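PDB 3OBF: putative transcriptional regulator, IclR family from Arthrobacter aurescens, which is probably a DNA-binding transcription factor, represented here by its C-terminal, GAF-like IclR domain and not by the helix-turn-helix part of the whole protein. Local coordinates for residues R14-R19 with A137-P142; Q45-A50 with S118-G123; W110-G115 with D151-L156. All blocks are in the same frame, centred on the assembly; numbering follows the deposited sequence.

Contact 1 of 3, residues R14-R19 with A137-P142; sequences RELTER and ASVLIP
Helix 3-20 packs against a face of the antiparallel sheet, and Leu16 is the side chain that carries the contact, set against Val139 and Ile141 of strand 135-144. Because the two strand residues are two positions apart, both lie on the sheet face turned to the helix, while Leu140 between them points the other way. The CG of Leu16 is anti to its main-chain nitrogen (chi1 178°), which stretches the isobutyl group out from the helix toward the strand. Its CD2 methyl does most of the touching: it reaches CG1 of Ile141 at 3.8 Å and the CG1 methyl of Val139 at 3.9 Å. Its other methyl, CD1, stands 4.1 Å from Ile141 CD1, so both branches of the leucine meet the isoleucine, whose chain they cross obliquely. All three residues are buried and the contact is purely apolar. Ala159 and Ala163 of helix 150-170 also touch Leu16, and Cys160 touches Ile141, which places the contact in a layer shared by two helices. Helix 62-69 covers the opposite face through Ser138. An antiparallel sheet flanked in this way by helices is typical of the GAF-like fold of IclR C-terminal domains.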
loop_
_atom_site.group_PDB
_atom_site.type_symbol
_atom_site.label_atom_id
_atom_site.label_comp_id
_atom_site.label_asym_id
_atom_site.label_seq_id
_atom_site.Cartn_x
_atom_site.Cartn_y
_atom_site.Cartn_z
ATOM N N ARG A 14 -3.342 -14.842 3.580
ATOM C CA ARG A 14 -2.776 -15.959 4.355
ATOM C C ARG A 14 -1.680 -16.651 3.516
ATOM O O ARG A 14 -0.582 -16.879 3.995
ATOM C CB ARG A 14 -3.871 -16.950 4.821
ATOM C CG ARG A 14 -3.328 -18.119 5.695
ATOM C CD ARG A 14 -4.359 -19.255 5.874
ATOM N NE ARG A 14 -5.358 -19.256 4.788
ATOM C CZ ARG A 14 -6.472 -19.983 4.777
ATOM N NH1 ARG A 14 -6.758 -20.804 5.785
ATOM N NH2 ARG A 14 -7.301 -19.896 3.748
ATOM N N GLU A 15 -1.997 -16.922 2.253
ATOM C CA GLU A 15 -1.079 -17.499 1.295
ATOM C C GLU A 15 0.155 -16.598 1.106
ATOM O O GLU A 15 1.283 -17.088 0.982
ATOM C CB GLU A 15 -1.844 -17.722 -0.024
ATOM C CG GLU A 15 -1.086 -18.332 -1.261
ATOM C CD GLU A 15 -1.954 -18.267 -2.581
ATOM O OE1 GLU A 15 -2.624 -17.208 -2.851
ATOM O OE2 GLU A 15 -1.969 -19.271 -3.355
ATOM N N LEU A 16 -0.053 -15.282 1.065
ATOM C CA LEU A 16 1.042 -14.381 0.816
ATOM C C LEU A 16 2.059 -14.353 1.975
ATOM O O LEU A 16 3.283 -14.282 1.756
ATOM C CB LEU A 16 0.507 -12.981 0.540
ATOM C CG LEU A 16 1.510 -11.846 0.282
ATOM C CD1 LEU A 16 2.316 -12.167 -0.980
ATOM C CD2 LEU A 16 0.790 -10.418 0.180
ATOM N N THR A 17 1.545 -14.379 3.205
ATOM C CA THR A 17 2.374 -14.426 4.388
ATOM C C THR A 17 3.133 -15.761 4.526
ATOM O O THR A 17 4.282 -15.774 4.963
ATOM C CB THR A 17 1.559 -14.051 5.644
ATOM O OG1 THR A 17 1.338 -12.649 5.624
ATOM C CG2 THR A 17 2.310 -14.398 6.949
ATOM N N GLU A 18 2.530 -16.875 4.131
ATOM C CA GLU A 18 3.301 -18.123 4.138
ATOM C C GLU A 18 4.426 -18.162 3.094
ATOM O O GLU A 18 5.427 -18.831 3.317
ATOM C CB GLU A 18 2.431 -19.397 4.078
ATOM C CG GLU A 18 1.241 -19.319 3.130
ATOM C CD GLU A 18 0.154 -20.386 3.371
ATOM O OE1 GLU A 18 -0.095 -20.787 4.550
ATOM O OE2 GLU A 18 -0.473 -20.807 2.353
ATOM N N ARG A 19 4.272 -17.421 1.991
ATOM C CA ARG A 19 5.286 -17.364 0.929
ATOM C C ARG A 19 6.396 -16.289 1.179
ATOM O O ARG A 19 7.516 -16.386 0.674
ATOM C CB ARG A 19 4.593 -17.091 -0.409
ATOM C CG ARG A 19 3.540 -18.141 -0.824
ATOM C CD ARG A 19 4.163 -19.487 -0.728
ATOM N NE ARG A 19 3.423 -20.551 -1.396
ATOM C CZ ARG A 19 3.996 -21.622 -1.944
ATOM N NH1 ARG A 19 3.248 -22.557 -2.532
ATOM N NH2 ARG A 19 5.319 -21.755 -1.931
ATOM N N ALA A 137 -9.186 -0.952 -2.650
ATOM C CA ALA A 137 -8.383 -1.376 -1.530
ATOM C C ALA A 137 -6.967 -1.460 -2.022
ATOM O O ALA A 137 -6.701 -1.271 -3.206
ATOM C CB ALA A 137 -8.858 -2.748 -1.011
ATOM N N SER A 138 -6.050 -1.756 -1.122
ATOM C CA SER A 138 -4.749 -2.169 -1.549
ATOM C C SER A 138 -4.176 -3.242 -0.657
ATOM O O SER A 138 -4.562 -3.374 0.495
ATOM C CB SER A 138 -3.815 -0.970 -1.694
ATOM O OG SER A 138 -3.134 -0.702 -0.531
ATOM N N VAL A 139 -3.266 -4.034 -1.207
ATOM C CA VAL A 139 -2.541 -5.012 -0.401
ATOM C C VAL A 139 -1.189 -4.416 0.022
ATOM O O VAL A 139 -0.489 -3.828 -0.812
ATOM C CB VAL A 139 -2.345 -6.309 -1.195
ATOM C CG1 VAL A 139 -1.434 -7.327 -0.389
ATOM C CG2 VAL A 139 -3.738 -6.915 -1.565
ATOM N N LEU A 140 -0.856 -4.546 1.308
ATOM C CA LEU A 140 0.381 -4.027 1.869
ATOM C C LEU A 140 1.234 -5.177 2.441
ATOM O O LEU A 140 0.707 -6.069 3.113
ATOM C CB LEU A 140 0.068 -3.002 2.975
ATOM C CG LEU A 140 1.176 -2.494 3.937
ATOM C CD1 LEU A 140 2.231 -1.676 3.195
ATOM C CD2 LEU A 140 0.606 -1.689 5.171
ATOM N N ILE A 141 2.540 -5.146 2.150
ATOM C CA ILE A 141 3.501 -5.975 2.839
ATOM C C ILE A 141 4.427 -5.025 3.590
ATOM O O ILE A 141 5.292 -4.379 2.978
ATOM C CB ILE A 141 4.338 -6.915 1.888
ATOM C CG1 ILE A 141 3.434 -7.834 1.033
ATOM C CG2 ILE A 141 5.333 -7.765 2.739
ATOM C CD1 ILE A 141 4.214 -8.689 -0.008
ATOM N N PRO A 142 4.231 -4.893 4.911
ATOM C CA PRO A 142 5.241 -4.175 5.706
ATOM C C PRO A 142 6.296 -5.142 6.252
ATOM O O PRO A 142 5.983 -6.294 6.493
ATOM C CB PRO A 142 4.417 -3.597 6.839
ATOM C CG PRO A 142 3.248 -4.709 7.058
ATOM C CD PRO A 142 3.128 -5.434 5.737
#

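Contact 2 of 3, residues Q45-A50 with S118-G123; sequences QVKHLA and SIEEVG
This is a loosely packed surface contact in which Leu49 and Lys47, from the long loop between strands 34-40 and 55-56, approach Glu120, in the turn before strand 121-129, and Glu121, its first residue. The backbones stay well apart, with 8.7 Å between CA of Leu49 and CA of Glu121, and side chains bridge the distance. Leu49 does most of this: its CD2 methyl comes to 3.5 Å from OE2 of Glu121 and to 3.9 Å from CD of the same carboxylate. The glutamate chain is extended beyond CG, so that it runs alongside the leucine in the opposite direction and brings its carboxylate, together with its CG methylene, against the methyl. This is van der Waals contact between a hydrocarbon and a charged group.

At the outer margin, Lys47 CG lies 4.4 Å from OE2 of Glu120. The charged ends do not pair, since NZ of Lys47 leads off to 6.4 Å from that OE2; any attraction between them is probably weak. On the strand side, a type I turn from Ser118 to Glu121, closed by Glu121 N bonding to Ser118 O at 3.1 Å, presents the two glutamates one after the other. The loop is backed by strand 135-144, where Leu49 packs on Pro142 and Pro144, and Ala50 on Leu140 and Pro142. A loop laid over the end of the sheet, on the face away from helices 3-20 and 150-170, is consistent with the border of the effector-binding region in IclR-type, GAF-like domains.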
loop_
_atom_site.group_PDB
_atom_site.type_symbol
_atom_site.label_atom_id
_atom_site.label_comp_id
_atom_site.label_asym_id
_atom_site.label_seq_id
_atom_site.Cartn_x
_atom_site.Cartn_y
_atom_site.Cartn_z
ATOM N N GLN A 45 7.542 -11.755 13.511
ATOM C CA GLN A 45 7.515 -10.301 13.704
ATOM C C GLN A 45 8.259 -9.905 14.969
ATOM O O GLN A 45 8.300 -10.653 15.956
ATOM C CB GLN A 45 6.107 -9.704 13.690
ATOM C CG GLN A 45 5.002 -10.565 14.224
ATOM C CD GLN A 45 3.770 -9.750 14.569
ATOM O OE1 GLN A 45 3.326 -8.896 13.800
ATOM N NE2 GLN A 45 3.213 -10.007 15.742
ATOM N N VAL A 46 8.903 -8.751 14.917
ATOM C CA VAL A 46 9.473 -8.193 16.120
ATOM C C VAL A 46 8.486 -7.119 16.560
ATOM O O VAL A 46 7.634 -7.377 17.408
ATOM C CB VAL A 46 10.946 -7.736 15.937
ATOM C CG1 VAL A 46 11.817 -8.954 15.788
ATOM C CG2 VAL A 46 11.112 -6.817 14.723
ATOM N N LYS A 47 8.546 -5.948 15.943
ATOM C CA LYS A 47 7.476 -4.983 16.126
ATOM C C LYS A 47 6.273 -5.394 15.262
ATOM O O LYS A 47 6.440 -5.887 14.142
ATOM C CB LYS A 47 7.975 -3.552 15.864
ATOM C CG LYS A 47 8.915 -3.021 16.992
ATOM C CD LYS A 47 8.117 -2.667 18.268
ATOM C CE LYS A 47 8.995 -2.122 19.399
ATOM N NZ LYS A 47 9.557 -3.184 20.282
ATOM N N HIS A 48 5.077 -5.240 15.828
ATOM C CA HIS A 48 3.839 -5.643 15.197
ATOM C C HIS A 48 3.488 -4.577 14.154
ATOM O O HIS A 48 3.077 -3.468 14.493
ATOM C CB HIS A 48 2.717 -5.751 16.235
ATOM C CG HIS A 48 2.881 -6.878 17.216
ATOM N ND1 HIS A 48 4.065 -7.140 17.881
ATOM C CD2 HIS A 48 1.989 -7.793 17.671
ATOM C CE1 HIS A 48 3.902 -8.178 18.683
ATOM N NE2 HIS A 48 2.650 -8.594 18.574
ATOM N N LEU A 49 3.699 -4.898 12.889
ATOM C CA LEU A 49 3.474 -3.915 11.823
ATOM C C LEU A 49 2.077 -4.077 11.261
ATOM O O LEU A 49 1.504 -5.184 11.297
ATOM C CB LEU A 49 4.540 -4.023 10.727
ATOM C CG LEU A 49 6.022 -3.882 11.151
ATOM C CD1 LEU A 49 6.959 -4.273 10.018
ATOM C CD2 LEU A 49 6.345 -2.466 11.671
ATOM N N ALA A 50 1.530 -2.971 10.746
ATOM C CA ALA A 50 0.175 -2.941 10.178
ATOM C C ALA A 50 -0.837 -3.715 11.025
ATOM O O ALA A 50 -1.542 -4.586 10.494
ATOM C CB ALA A 50 0.178 -3.453 8.705
ATOM N N SER A 118 10.044 5.738 8.339
ATOM C CA SER A 118 10.667 5.249 9.557
ATOM C C SER A 118 11.905 4.446 9.119
ATOM O O SER A 118 11.787 3.527 8.288
ATOM C CB SER A 118 9.662 4.378 10.335
ATOM O OG SER A 118 10.308 3.683 11.390
ATOM N N ILE A 119 13.086 4.804 9.648
ATOM C CA ILE A 119 14.370 4.180 9.233
ATOM C C ILE A 119 14.440 2.650 9.418
ATOM O O ILE A 119 15.291 1.985 8.814
ATOM C CB ILE A 119 15.613 4.833 9.922
ATOM C CG1 ILE A 119 15.344 5.050 11.421
ATOM C CG2 ILE A 119 16.028 6.134 9.195
ATOM C CD1 ILE A 119 16.575 5.482 12.237
ATOM N N GLU A 120 13.560 2.101 10.256
ATOM C CA GLU A 120 13.562 0.665 10.567
ATOM C C GLU A 120 12.356 -0.101 9.959
ATOM O O GLU A 120 12.080 -1.249 10.328
ATOM C CB GLU A 120 13.661 0.445 12.095
ATOM C CG GLU A 120 12.321 0.626 12.858
ATOM C CD GLU A 120 12.448 0.495 14.383
ATOM O OE1 GLU A 120 13.292 1.212 14.996
ATOM O OE2 GLU A 120 11.686 -0.318 14.963
ATOM N N GLU A 121 11.626 0.536 9.044
ATOM C CA GLU A 121 10.520 -0.163 8.385
ATOM C C GLU A 121 10.531 0.051 6.888
ATOM O O GLU A 121 10.870 1.117 6.393
ATOM C CB GLU A 121 9.151 0.270 8.922
ATOM C CG GLU A 121 9.010 0.474 10.427
ATOM C CD GLU A 121 7.659 1.122 10.778
ATOM O OE1 GLU A 121 7.060 1.829 9.917
ATOM O OE2 GLU A 121 7.186 0.914 11.914
ATOM N N VAL A 122 10.096 -0.972 6.183
ATOM C CA VAL A 122 10.014 -0.973 4.738
ATOM C C VAL A 122 8.560 -1.331 4.375
ATOM O O VAL A 122 7.842 -1.868 5.212
ATOM C CB VAL A 122 11.015 -2.006 4.237
ATOM C CG1 VAL A 122 10.509 -2.820 3.080
ATOM C CG2 VAL A 122 12.355 -1.367 3.971
ATOM N N GLY A 123 8.125 -1.029 3.150
ATOM C CA GLY A 123 6.815 -1.437 2.683
ATOM C C GLY A 123 6.647 -1.428 1.181
ATOM O O GLY A 123 7.227 -0.588 0.470
#

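Contact 3 of 3, residues W110-G115 with D151-L156; sequences WAVNFG and DTLNSL
Leu153 holds its CG anti to the main-chain nitrogen (chi1 -173°), driving its methyls from helix 150-170 toward Val112 and Phe114 on strand 111-114. Trp110 takes a different first torsion: its CG sits between backbone N and carbonyl carbon (chi1 67°), and the indole swings out toward Asn154, the next residue along the helix. The result is a helix packed against the sheet at its edge strand, 111-114, in this GAF-like IclR domain.

One methyl, CD2 of Leu153, meets both apolar strand residues. It touches CG1 of Val112 at 3.7 Å and comes as close as 3.4 Å to CD1 of Phe114, a snug approach. CG and CE1 on either side of CD1 in that ring are each 4.0 Å from the methyl, so the methyl is directed at the CD1 corner of the ring. Leu153 also rests on Val122 and Val124 of the neighbouring strand 121-129, and is thereby buried where edge strand, inner strand and helix come together. Asn113, alternating with these residues, points away from the helix; its side-chain amide bonds to Glu116 N and Thr117 OG1 and thus ties the strand to residues 116 and 117 just after it.

Toward the surface the packing changes character. The indole crosses the Asn154 side chain at about a right angle, with ring and amide planes 83° apart. Arg108 makes a cation-pi contact with Trp110, as Lys145 does with Phe114, so both aromatic rings have a basic neighbour besides the helix. The six-membered part of the indole also reaches the helix backbone, where CZ2 of Trp110 lies 3.8 Å from the carbonyl oxygen O of Asn154.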
loop_
_atom_site.group_PDB
_atom_site.type_symbol
_atom_site.label_atom_id
_atom_site.label_comp_id
_atom_site.label_asym_id
_atom_site.label_seq_id
_atom_site.Cartn_x
_atom_site.Cartn_y
_atom_site.Cartn_z
ATOM N N TRP A 110 3.500 -1.696 -8.070
ATOM C CA TRP A 110 3.559 -1.536 -6.620
ATOM C C TRP A 110 4.303 -0.253 -6.222
ATOM O O TRP A 110 5.180 0.189 -6.928
ATOM C CB TRP A 110 4.193 -2.751 -5.935
ATOM C CG TRP A 110 5.682 -2.959 -6.244
ATOM C CD1 TRP A 110 6.760 -2.456 -5.542
ATOM C CD2 TRP A 110 6.234 -3.757 -7.308
ATOM N NE1 TRP A 110 7.946 -2.898 -6.110
ATOM C CE2 TRP A 110 7.651 -3.687 -7.194
ATOM C CE3 TRP A 110 5.670 -4.517 -8.341
ATOM C CZ2 TRP A 110 8.507 -4.339 -8.084
ATOM C CZ3 TRP A 110 6.522 -5.173 -9.231
ATOM C CH2 TRP A 110 7.930 -5.073 -9.098
ATOM N N ALA A 111 3.906 0.355 -5.106
ATOM C CA ALA A 111 4.637 1.466 -4.517
ATOM C C ALA A 111 5.591 0.926 -3.478
ATOM O O ALA A 111 5.410 -0.192 -2.941
ATOM C CB ALA A 111 3.680 2.482 -3.899
ATOM N N VAL A 112 6.610 1.727 -3.211
ATOM C CA VAL A 112 7.717 1.367 -2.377
ATOM C C VAL A 112 7.947 2.424 -1.281
ATOM O O VAL A 112 7.917 3.621 -1.544
ATOM C CB VAL A 112 8.989 1.262 -3.241
ATOM C CG1 VAL A 112 10.210 1.378 -2.390
ATOM C CG2 VAL A 112 9.010 -0.065 -4.016
ATOM N N ASN A 113 8.128 1.962 -0.053
ATOM C CA ASN A 113 8.603 2.797 1.042
ATOM C C ASN A 113 9.838 2.114 1.609
ATOM O O ASN A 113 9.745 1.091 2.259
ATOM C CB ASN A 113 7.499 2.940 2.102
ATOM C CG ASN A 113 7.982 3.608 3.391
ATOM O OD1 ASN A 113 9.008 4.312 3.436
ATOM N ND2 ASN A 113 7.231 3.394 4.448
ATOM N N PHE A 114 11.009 2.649 1.327
ATOM C CA PHE A 114 12.241 1.957 1.699
ATOM C C PHE A 114 12.878 2.677 2.887
ATOM O O PHE A 114 13.789 3.422 2.687
ATOM C CB PHE A 114 13.215 1.918 0.500
ATOM C CG PHE A 114 14.416 0.990 0.692
ATOM C CD1 PHE A 114 14.235 -0.377 0.923
ATOM C CD2 PHE A 114 15.709 1.482 0.623
ATOM C CE1 PHE A 114 15.323 -1.238 1.094
ATOM C CE2 PHE A 114 16.810 0.639 0.792
ATOM C CZ PHE A 114 16.625 -0.730 1.030
ATOM N N GLY A 115 12.363 2.487 4.099
ATOM C CA GLY A 115 12.831 3.231 5.288
ATOM C C GLY A 115 12.597 4.731 5.221
ATOM O O GLY A 115 13.324 5.522 5.854
ATOM N N ASP A 151 16.913 -5.663 -3.002
ATOM C CA ASP A 151 16.563 -6.831 -3.798
ATOM C C ASP A 151 15.355 -7.602 -3.253
ATOM O O ASP A 151 14.475 -7.973 -4.020
ATOM C CB ASP A 151 17.783 -7.755 -3.902
ATOM C CG ASP A 151 19.005 -7.040 -4.477
ATOM O OD1 ASP A 151 18.789 -6.116 -5.291
ATOM O OD2 ASP A 151 20.175 -7.390 -4.131
ATOM N N THR A 152 15.372 -7.880 -1.939
ATOM C CA THR A 152 14.284 -8.543 -1.210
ATOM C C THR A 152 13.012 -7.703 -1.397
ATOM O O THR A 152 11.942 -8.240 -1.688
ATOM C CB THR A 152 14.606 -8.682 0.317
ATOM O OG1 THR A 152 15.756 -9.507 0.514
ATOM C CG2 THR A 152 13.435 -9.299 1.099
ATOM N N LEU A 153 13.169 -6.385 -1.246
ATOM C CA LEU A 153 12.098 -5.399 -1.482
ATOM C C LEU A 153 11.445 -5.530 -2.854
ATOM O O LEU A 153 10.219 -5.600 -2.948
ATOM C CB LEU A 153 12.634 -3.974 -1.316
ATOM C CG LEU A 153 11.631 -2.821 -1.365
ATOM C CD1 LEU A 153 10.875 -2.735 -0.056
ATOM C CD2 LEU A 153 12.388 -1.516 -1.672
ATOM N N ASN A 154 12.260 -5.564 -3.910
ATOM C CA ASN A 154 11.724 -5.789 -5.253
ATOM C C ASN A 154 10.958 -7.098 -5.387
ATOM O O ASN A 154 9.915 -7.150 -6.015
ATOM C CB ASN A 154 12.799 -5.636 -6.340
ATOM C CG ASN A 154 13.005 -4.178 -6.728
ATOM O OD1 ASN A 154 13.701 -3.423 -6.040
ATOM N ND2 ASN A 154 12.382 -3.768 -7.837
ATOM N N SER A 155 11.467 -8.145 -4.763
ATOM C CA SER A 155 10.759 -9.409 -4.734
ATOM C C SER A 155 9.443 -9.380 -3.934
ATOM O O SER A 155 8.468 -10.004 -4.343
ATOM C CB SER A 155 11.670 -10.488 -4.186
ATOM O OG SER A 155 11.037 -11.722 -4.403
ATOM N N LEU A 156 9.416 -8.688 -2.791
ATOM C CA LEU A 156 8.151 -8.465 -2.058
ATOM C C LEU A 156 7.118 -7.716 -2.914
ATOM O O LEU A 156 5.940 -8.089 -2.965
ATOM C CB LEU A 156 8.382 -7.742 -0.723
ATOM C CG LEU A 156 9.177 -8.609 0.283
ATOM C CD1 LEU A 156 9.526 -7.846 1.544
ATOM C CD2 LEU A 156 8.385 -9.849 0.650
#

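How the contacts relate
The three contacts gather round one antiparallel sheet, their centres about 13 to 14 Å apart. Contacts 1 and 3 lie on the same face, and helix 150-170 of contact 3 also reaches contact 1: CD1 of Ile141 is 3.5 Å from O of Leu156. Contact 2 lies at the sheet's end and joins contact 1 through Pro142, whose CG is 3.7 Å from CB of Ala50. Contacts 2 and 3 meet on neighbouring strands, where Gly123 O and Asn113 N form a probable hydrogen bond of 2.8 Å, and CG2 of Val122 touches CD1 of Phe114 at 3.7 Å. In the sheet, strand 121-129 runs between strands 135-144 and 111-114.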